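PDB 4CE0: O-methyltransferase from Saccharopolyspora spinosa, which probably methylates the 4'-hydroxyl of the rhamnose in spinosyn biosynthesis, using S-adenosyl-L-methionine as methyl donor and a bound magnesium ion. Local coordinates for residues L179-L184 against F208-D213; D185-E190 against Y214-C219; S195-Y200 against K224-E229. One frame throughout, in Å; residues are numbered along the deposited sequence.

Interaction 1 (L179-L184 against F208-D213); sequences LAVLRL and FVIIDD. With MG (magnesium ion), chain C.
Leu-184 O is gripped by two donors. Asp-212 N binds it at 2.9 Å, and water 1 donates to it at 3.0 Å. This is the last rung of a parallel ladder between 179-184 and 208-213. Leu-182 N gives to Phe-208 O, Ile-210 N gives to Leu-182 O, and Leu-184 N meets Ile-210 O at 2.8 Å with an N-H...O angle of 170°. The strand segments run only 12° apart. Val-181, Arg-183, Phe-208 and Ile-210 face one side of the sheet. On that side the extended Arg-183 chain lies against Ile-210, with Arg-183 NE 3.9 Å from Ile-210 CG2. Its CG stands anti to the backbone N (chi1 -170°), and the guanidinium turns NH2 toward Asp-212 OD1. A salt bridge is likely here, but the two atoms are modelled too close, so its geometry is doubtful. Arg-59 also pairs with OD1. The other oxygen, Asp-212 OD2, binds magnesium at 2.0 Å, and Asp-213 OD2 binds it at 2.1 Å. On the other side, Leu-184 CD2 lies alongside Ile-211 CD1 at 3.9 Å. The metal thus sits at the C-terminal ends of parallel strands, as is usual for active sites in Rossmann-like methyltransferases. Strand 78-82 flanks 179-184 on its other edge. Helix 56-73 packs on Phe-208 and Ile-210, and helix 189-199 packs on Leu-182 and Leu-184.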
# COMPACT_ATOMS: atom_id res chain seq x y z
N LEU A 179 17.46 19.58 -12.69
CA LEU A 179 16.25 18.81 -12.57
C LEU A 179 16.18 17.91 -13.77
O LEU A 179 16.49 18.32 -14.89
CB LEU A 179 15.02 19.74 -12.56
CG LEU A 179 14.81 20.62 -11.30
CD1 LEU A 179 13.69 21.65 -11.50
CD2 LEU A 179 14.52 19.75 -10.11
N ALA A 180 15.74 16.69 -13.53
CA ALA A 180 15.40 15.77 -14.61
C ALA A 180 13.89 15.73 -14.80
O ALA A 180 13.41 15.37 -15.88
CB ALA A 180 15.92 14.38 -14.28
N VAL A 181 13.14 16.02 -13.75
CA VAL A 181 11.68 16.07 -13.83
C VAL A 181 11.16 17.29 -13.08
O VAL A 181 11.55 17.55 -11.97
CB VAL A 181 11.01 14.76 -13.27
CG1 VAL A 181 9.49 14.89 -13.17
CG2 VAL A 181 11.42 13.55 -14.05
N LEU A 182 10.25 18.02 -13.69
CA LEU A 182 9.70 19.23 -13.09
C LEU A 182 8.20 19.10 -13.20
O LEU A 182 7.65 19.10 -14.31
CB LEU A 182 10.21 20.49 -13.82
CG LEU A 182 9.50 21.82 -13.50
CD1 LEU A 182 9.64 22.14 -12.01
CD2 LEU A 182 10.01 22.99 -14.38
N ARG A 183 7.54 18.92 -12.06
CA ARG A 183 6.09 18.75 -12.03
C ARG A 183 5.42 20.01 -11.48
O ARG A 183 5.77 20.48 -10.41
CB ARG A 183 5.69 17.51 -11.22
CG ARG A 183 4.22 17.16 -11.36
CD ARG A 183 3.83 15.84 -10.65
NE ARG A 183 2.68 15.39 -11.38
CZ ARG A 183 1.43 15.81 -11.19
NH1 ARG A 183 1.13 16.59 -10.15
NH2 ARG A 183 0.49 15.38 -12.01
N LEU A 184 4.52 20.59 -12.27
CA LEU A 184 3.81 21.84 -11.90
C LEU A 184 2.39 21.50 -11.55
O LEU A 184 1.64 20.93 -12.36
CB LEU A 184 3.82 22.85 -13.02
CG LEU A 184 5.03 23.76 -13.16
CD1 LEU A 184 6.29 22.99 -13.42
CD2 LEU A 184 4.75 24.72 -14.29
N PHE A 208 11.72 16.12 -18.21
CA PHE A 208 10.29 16.28 -18.44
C PHE A 208 9.71 17.45 -17.69
O PHE A 208 10.01 17.68 -16.49
CB PHE A 208 9.53 15.02 -17.99
CG PHE A 208 9.74 13.83 -18.87
CD1 PHE A 208 10.79 12.94 -18.63
CD2 PHE A 208 8.86 13.57 -19.94
CE1 PHE A 208 10.99 11.84 -19.45
CE2 PHE A 208 9.05 12.47 -20.74
CZ PHE A 208 10.11 11.60 -20.50
N VAL A 209 8.85 18.18 -18.38
CA VAL A 209 7.94 19.10 -17.72
C VAL A 209 6.54 18.50 -17.76
O VAL A 209 6.02 18.16 -18.85
CB VAL A 209 7.85 20.48 -18.40
CG1 VAL A 209 6.99 21.38 -17.53
CG2 VAL A 209 9.19 21.07 -18.56
N ILE A 210 5.96 18.37 -16.57
CA ILE A 210 4.62 17.86 -16.39
C ILE A 210 3.71 18.99 -15.89
O ILE A 210 3.99 19.66 -14.91
CB ILE A 210 4.63 16.69 -15.42
CG1 ILE A 210 5.42 15.51 -16.01
CG2 ILE A 210 3.21 16.22 -15.14
CD1 ILE A 210 5.67 14.43 -15.02
N ILE A 211 2.61 19.20 -16.60
CA ILE A 211 1.67 20.29 -16.27
C ILE A 211 0.38 19.62 -15.80
O ILE A 211 -0.38 19.09 -16.60
CB ILE A 211 1.37 21.17 -17.46
CG1 ILE A 211 2.64 21.63 -18.17
CG2 ILE A 211 0.54 22.37 -17.02
CD1 ILE A 211 3.47 22.64 -17.39
N ASP A 212 0.10 19.65 -14.50
CA ASP A 212 -0.95 18.80 -14.00
C ASP A 212 -2.33 19.26 -14.47
O ASP A 212 -3.22 18.44 -14.63
CB ASP A 212 -0.91 18.70 -12.47
CG ASP A 212 -1.86 17.64 -11.93
OD1 ASP A 212 -1.53 16.44 -12.06
OD2 ASP A 212 -2.95 17.99 -11.41
N ASP A 213 -2.50 20.57 -14.68
CA ASP A 213 -3.78 21.16 -15.06
C ASP A 213 -3.67 22.01 -16.31
O ASP A 213 -4.20 23.13 -16.37
CB ASP A 213 -4.32 22.04 -13.93
CG ASP A 213 -4.71 21.24 -12.72
OD1 ASP A 213 -5.85 20.71 -12.71
OD2 ASP A 213 -3.87 21.10 -11.81
MG MG C . -3.52 19.61 -10.41
O HOH W 1 -0.32 22.78 -13.69
O HOH W 2 -5.71 19.02 -10.67
O HOH W 3 -3.98 18.39 -8.67
O HOH W 4 -4.51 20.99 -9.20

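Interaction 2 (D185-E190 against Y214-C219); sequences DGDLYE and YFLPSC. With MG (magnesium ion), chain C; SAH (S-adenosyl-L-homocysteine), chain B.
Asp-187 meets Leu-216 and Ser-218 where two loops of the Rossmann-like methyltransferase fold come together. Both loops follow parallel strands, and each leads into a helix. Segment 185-190 starts at the cofactor and metal. Asp-185 uses its two oxygens differently. Asp-185 OD1 binds magnesium at 2.0 Å. Asp-185 OD2 accepts a hydrogen bond from water 3, which is itself a magnesium ligand, and lies 2.9 Å from O of S-adenosyl-L-homocysteine. Arg-183 forms a salt bridge to the same OD2, which probably helps to hold the carboxylate in place. Asp-212 and Asp-213 supply the other two protein ligands of the metal. Gly-186 carries the chain on to Asp-187. The OD1 of Asp-187 stays in the second shell and accepts a 2.7 Å hydrogen bond from water 4, another magnesium ligand. Asp-187 CB packs on Leu-216 CD2 at 3.6 Å, the two side chains crossing at about a right angle. The backbone of Asp-187 joins the loops more directly, because its carbonyl O receives the Ser-218 hydroxyl. Leu-188 is the N-cap of helix 189-199, and its O accepts a hydrogen bond from Thr-192 OG1. At Tyr-189, CD2 of the ring lies 3.5 Å from Ser-218 O. Ser-218 is likewise an N-cap, but its side chain makes no capping bond in helix 219-230. Its OG stands between the backbone N and the carbonyl carbon (chi1 85°) and donates across to Asp-187 O at 2.7 Å, 26° out of the carbonyl plane.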
# COMPACT_ATOMS: atom_id res chain seq x y z
N ASP A 185 2.02 21.79 -10.32
CA ASP A 185 0.68 21.52 -9.87
C ASP A 185 0.26 22.64 -8.94
O ASP A 185 -0.29 22.40 -7.88
CB ASP A 185 0.59 20.15 -9.19
CG ASP A 185 -0.81 19.56 -9.21
OD1 ASP A 185 -1.77 20.30 -9.60
OD2 ASP A 185 -0.97 18.36 -8.86
N GLY A 186 0.61 23.86 -9.33
CA GLY A 186 -0.05 25.05 -8.81
C GLY A 186 -1.03 25.43 -9.89
O GLY A 186 -0.69 25.47 -11.07
N ASP A 187 -2.27 25.68 -9.52
CA ASP A 187 -3.30 25.95 -10.51
C ASP A 187 -3.21 27.34 -11.15
O ASP A 187 -3.57 27.53 -12.30
CB ASP A 187 -4.66 25.78 -9.85
CG ASP A 187 -4.92 24.35 -9.43
OD1 ASP A 187 -4.79 23.45 -10.29
OD2 ASP A 187 -5.23 24.12 -8.24
N LEU A 188 -2.73 28.31 -10.39
CA LEU A 188 -2.81 29.70 -10.82
C LEU A 188 -1.83 30.00 -11.93
O LEU A 188 -0.81 29.33 -12.08
CB LEU A 188 -2.54 30.62 -9.63
CG LEU A 188 -3.27 30.24 -8.34
CD1 LEU A 188 -3.01 31.27 -7.24
CD2 LEU A 188 -4.74 30.14 -8.60
N TYR A 189 -2.15 31.04 -12.69
CA TYR A 189 -1.24 31.60 -13.66
C TYR A 189 0.10 31.94 -13.03
O TYR A 189 1.17 31.50 -13.50
CB TYR A 189 -1.86 32.88 -14.24
CG TYR A 189 -0.99 33.52 -15.29
CD1 TYR A 189 0.06 34.36 -14.94
CD2 TYR A 189 -1.22 33.28 -16.63
CE1 TYR A 189 0.85 34.93 -15.91
CE2 TYR A 189 -0.45 33.83 -17.60
CZ TYR A 189 0.59 34.67 -17.25
OH TYR A 189 1.36 35.23 -18.24
N GLU A 190 0.06 32.73 -11.97
CA GLU A 190 1.31 33.18 -11.33
C GLU A 190 2.19 32.04 -10.80
O GLU A 190 3.43 32.08 -10.93
CB GLU A 190 1.01 34.15 -10.18
CG GLU A 190 0.38 35.47 -10.64
CD GLU A 190 1.25 36.26 -11.61
OE1 GLU A 190 2.49 36.30 -11.44
OE2 GLU A 190 0.68 36.84 -12.56
N TYR A 214 -3.01 21.46 -17.31
CA TYR A 214 -2.82 22.17 -18.57
C TYR A 214 -4.11 22.72 -19.17
O TYR A 214 -4.07 23.65 -19.97
CB TYR A 214 -2.18 21.26 -19.60
CG TYR A 214 -1.96 21.96 -20.92
CD1 TYR A 214 -1.27 23.16 -21.00
CD2 TYR A 214 -2.45 21.42 -22.10
CE1 TYR A 214 -1.08 23.81 -22.23
CE2 TYR A 214 -2.27 22.04 -23.33
CZ TYR A 214 -1.58 23.24 -23.39
OH TYR A 214 -1.38 23.85 -24.60
N PHE A 215 -5.26 22.15 -18.83
CA PHE A 215 -6.49 22.53 -19.54
C PHE A 215 -7.30 23.51 -18.77
O PHE A 215 -8.31 24.02 -19.23
CB PHE A 215 -7.26 21.30 -19.99
CG PHE A 215 -6.41 20.39 -20.81
CD1 PHE A 215 -5.83 20.83 -21.98
CD2 PHE A 215 -6.10 19.14 -20.37
CE1 PHE A 215 -5.00 20.00 -22.70
CE2 PHE A 215 -5.27 18.29 -21.09
CZ PHE A 215 -4.72 18.72 -22.24
N LEU A 216 -6.76 23.84 -17.60
CA LEU A 216 -7.23 24.92 -16.80
C LEU A 216 -6.76 26.19 -17.50
O LEU A 216 -5.56 26.33 -17.74
CB LEU A 216 -6.62 24.82 -15.39
CG LEU A 216 -7.14 25.76 -14.30
CD1 LEU A 216 -8.53 25.32 -13.87
CD2 LEU A 216 -6.18 25.84 -13.08
N PRO A 217 -7.70 27.08 -17.91
CA PRO A 217 -7.22 28.39 -18.36
C PRO A 217 -6.68 29.05 -17.11
O PRO A 217 -7.27 28.86 -16.04
CB PRO A 217 -8.49 29.08 -18.89
CG PRO A 217 -9.59 28.47 -18.05
CD PRO A 217 -9.17 27.04 -17.81
N SER A 218 -5.59 29.79 -17.24
CA SER A 218 -4.77 30.29 -16.11
C SER A 218 -3.50 29.48 -16.23
O SER A 218 -2.50 30.02 -16.64
CB SER A 218 -5.35 30.20 -14.67
OG SER A 218 -5.14 28.95 -14.04
N CYS A 219 -3.57 28.18 -15.94
CA CYS A 219 -2.35 27.38 -16.02
C CYS A 219 -1.90 27.37 -17.47
O CYS A 219 -0.73 27.63 -17.76
CB CYS A 219 -2.56 25.97 -15.43
SG CYS A 219 -1.21 24.80 -15.71
MG MG C . -3.52 19.61 -10.41
N SAH B . -2.40 16.35 -4.77
CA SAH B . -1.88 17.45 -5.60
CB SAH B . -1.72 18.78 -4.91
CG SAH B . -1.44 20.13 -5.57
SD SAH B . -2.70 21.24 -4.86
C SAH B . -0.55 16.88 -5.88
O SAH B . 0.28 17.67 -6.30
OXT SAH B . -0.59 15.53 -5.59
C5' SAH B . -1.94 22.88 -5.12
C4' SAH B . -0.77 23.19 -4.18
O4' SAH B . -0.01 24.28 -4.67
C3' SAH B . -1.17 23.59 -2.76
O3' SAH B . -0.54 22.70 -1.87
C2' SAH B . -0.72 25.04 -2.55
O2' SAH B . -0.28 25.44 -1.23
C1' SAH B . 0.38 25.15 -3.61
N9 SAH B . 0.61 26.50 -4.20
C8 SAH B . -0.13 27.07 -5.21
N7 SAH B . 0.43 28.25 -5.51
C5 SAH B . 1.53 28.43 -4.74
C6 SAH B . 2.46 29.46 -4.63
N6 SAH B . 2.39 30.55 -5.39
N1 SAH B . 3.48 29.36 -3.71
C2 SAH B . 3.62 28.24 -2.91
N3 SAH B . 2.67 27.25 -3.01
C4 SAH B . 1.67 27.32 -3.93
O HOH W 3 -3.98 18.39 -8.67
O HOH W 4 -4.51 20.99 -9.20
O HOH W 2 -5.71 19.02 -10.67

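Interaction 3 (S195-Y200 against K224-E229); sequences SLRNLY and KGFRAE
Phe-226 reaches from helix 219-230 into the surface of helix 189-199. Its CB touches Leu-196 CD1 at 3.8 Å. The first torsion is trans, with CG opposite the backbone N, and it carries the ring toward the other helix. CG and CD2 both lie against Leu-196. The CB of Leu-196 sits over the ring centre, 3.8 Å from the centroid and 11° off the normal, a CH-pi contact. On one flank, CE1 meets the backbone of Arg-197, 4.0 Å from its CA. These two helices follow successive parallel strands of the Rossmann-like sheet, and their segments run 37° apart with axes 10.7 Å from each other. On the other flank, CE2 approaches Tyr-200 CG. The edge of Phe-226 is turned to the face of the Tyr-200 ring, an offset edge-to-face pair with planes at 73°. At the tip, CZ packs on Tyr-200 CB at 3.9 Å and lies 3.8 Å from Leu-196 O. Toward the surface, the extended Arg-197 chain passes the ring. Arg-197 NH1 donates to Glu-229 OE1 at 2.9 Å in a salt bridge. The bond lies in the guanidinium plane and reaches the syn side of OE1 from somewhat out of the carboxylate plane. Glu-229 is poorly ordered, so this detail is less certain.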
# COMPACT_ATOMS: atom_id res chain seq x y z
N SER A 195 7.08 29.12 -11.41
CA SER A 195 7.75 27.85 -11.43
C SER A 195 8.51 27.65 -12.74
O SER A 195 9.66 27.24 -12.75
CB SER A 195 6.72 26.71 -11.18
OG SER A 195 7.37 25.45 -11.23
N LEU A 196 7.86 27.94 -13.86
CA LEU A 196 8.52 27.76 -15.16
C LEU A 196 9.69 28.70 -15.30
O LEU A 196 10.78 28.26 -15.65
CB LEU A 196 7.54 27.98 -16.34
CG LEU A 196 6.53 26.85 -16.56
CD1 LEU A 196 5.51 27.28 -17.59
CD2 LEU A 196 7.23 25.58 -17.00
N ARG A 197 9.46 29.98 -15.05
CA ARG A 197 10.55 30.98 -15.20
C ARG A 197 11.80 30.61 -14.40
O ARG A 197 12.92 30.75 -14.88
CB ARG A 197 10.10 32.36 -14.74
CG ARG A 197 9.15 33.04 -15.69
CD ARG A 197 8.99 34.55 -15.41
NE ARG A 197 7.89 35.07 -16.23
CZ ARG A 197 7.96 35.21 -17.55
NH1 ARG A 197 9.08 34.93 -18.21
NH2 ARG A 197 6.90 35.65 -18.22
N ASN A 198 11.62 30.14 -13.17
CA ASN A 198 12.74 29.85 -12.31
C ASN A 198 13.33 28.45 -12.43
O ASN A 198 14.53 28.27 -12.19
CB ASN A 198 12.37 30.17 -10.85
CG ASN A 198 12.03 31.67 -10.65
OD1 ASN A 198 12.91 32.50 -10.72
ND2 ASN A 198 10.77 31.98 -10.38
N LEU A 199 12.52 27.44 -12.79
CA LEU A 199 13.01 26.06 -12.74
C LEU A 199 13.22 25.41 -14.10
O LEU A 199 14.06 24.53 -14.24
CB LEU A 199 12.11 25.18 -11.86
CG LEU A 199 11.94 25.63 -10.40
CD1 LEU A 199 11.00 24.66 -9.67
CD2 LEU A 199 13.30 25.73 -9.68
N TYR A 200 12.46 25.84 -15.11
CA TYR A 200 12.68 25.26 -16.43
C TYR A 200 14.12 25.36 -16.91
O TYR A 200 14.62 24.43 -17.52
CB TYR A 200 11.81 25.90 -17.49
CG TYR A 200 11.89 25.14 -18.80
CD1 TYR A 200 11.23 23.94 -18.94
CD2 TYR A 200 12.65 25.61 -19.89
CE1 TYR A 200 11.29 23.22 -20.11
CE2 TYR A 200 12.72 24.88 -21.08
CZ TYR A 200 12.02 23.67 -21.18
OH TYR A 200 12.02 22.89 -22.32
N LYS A 224 1.58 28.43 -22.40
CA LYS A 224 1.71 28.98 -23.74
C LYS A 224 2.48 30.33 -23.70
O LYS A 224 3.39 30.56 -24.50
CB LYS A 224 0.32 29.10 -24.38
CG LYS A 224 -0.30 27.72 -24.67
CD LYS A 224 -1.79 27.77 -25.03
CE LYS A 224 -2.03 28.58 -26.29
NZ LYS A 224 -2.09 27.76 -27.53
N GLY A 225 2.18 31.19 -22.74
CA GLY A 225 2.86 32.48 -22.67
C GLY A 225 4.35 32.27 -22.41
O GLY A 225 5.20 32.91 -23.01
N PHE A 226 4.68 31.35 -21.51
CA PHE A 226 6.08 31.05 -21.24
C PHE A 226 6.74 30.41 -22.47
O PHE A 226 7.84 30.79 -22.85
CB PHE A 226 6.24 30.16 -19.99
CG PHE A 226 7.66 29.75 -19.75
CD1 PHE A 226 8.58 30.66 -19.24
CD2 PHE A 226 8.09 28.48 -20.07
CE1 PHE A 226 9.89 30.29 -19.05
CE2 PHE A 226 9.40 28.10 -19.86
CZ PHE A 226 10.30 29.01 -19.35
N ARG A 227 6.08 29.44 -23.09
CA ARG A 227 6.66 28.76 -24.26
C ARG A 227 6.95 29.73 -25.42
O ARG A 227 7.98 29.59 -26.12
CB ARG A 227 5.73 27.65 -24.74
CG ARG A 227 5.84 26.41 -23.86
CD ARG A 227 4.69 25.48 -24.09
NE ARG A 227 4.70 24.94 -25.43
CZ ARG A 227 5.37 23.87 -25.83
NH1 ARG A 227 6.13 23.19 -24.99
NH2 ARG A 227 5.29 23.48 -27.10
N ALA A 228 6.07 30.71 -25.60
CA ALA A 228 6.20 31.68 -26.71
C ALA A 228 7.41 32.59 -26.53
O ALA A 228 8.09 32.87 -27.49
CB ALA A 228 4.95 32.51 -26.82
N GLU A 229 7.65 33.04 -25.30
CA GLU A 229 8.79 33.91 -25.02
C GLU A 229 10.11 33.24 -25.37
O GLU A 229 10.89 33.79 -26.13
CB GLU A 229 8.80 34.33 -23.55
CG GLU A 229 9.93 35.31 -23.21
CD GLU A 229 9.85 35.83 -21.79
OE1 GLU A 229 8.92 35.43 -21.06
OE2 GLU A 229 10.71 36.65 -21.42

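Overall arrangement
Interactions 1 and 2 share the magnesium site. Interaction 1 supplies Asp-212 and Asp-213, and interaction 2 supplies Asp-185. Their centres are 13 Å apart. Asp-213 OD2 lies 3.2 Å from Asp-185 OD1, a closeness of like charges that the metal probably offsets. Next to the site, Ile-211 CG2 packs on Cys-219 SG at 3.3 Å. Interaction 3 lies farther out, with Leu-196 about 14 Å from magnesium, side chain to ion. It still rests on interaction 1, as Leu-184 CD2 meets Leu-196 CG at 3.6 Å and Val-209 CG2 meets Tyr-200 CE1 at 3.4 Å. Helix 189-199 joins interactions 2 and 3, starting just after the loop that holds Asp-185 and ending against Phe-226.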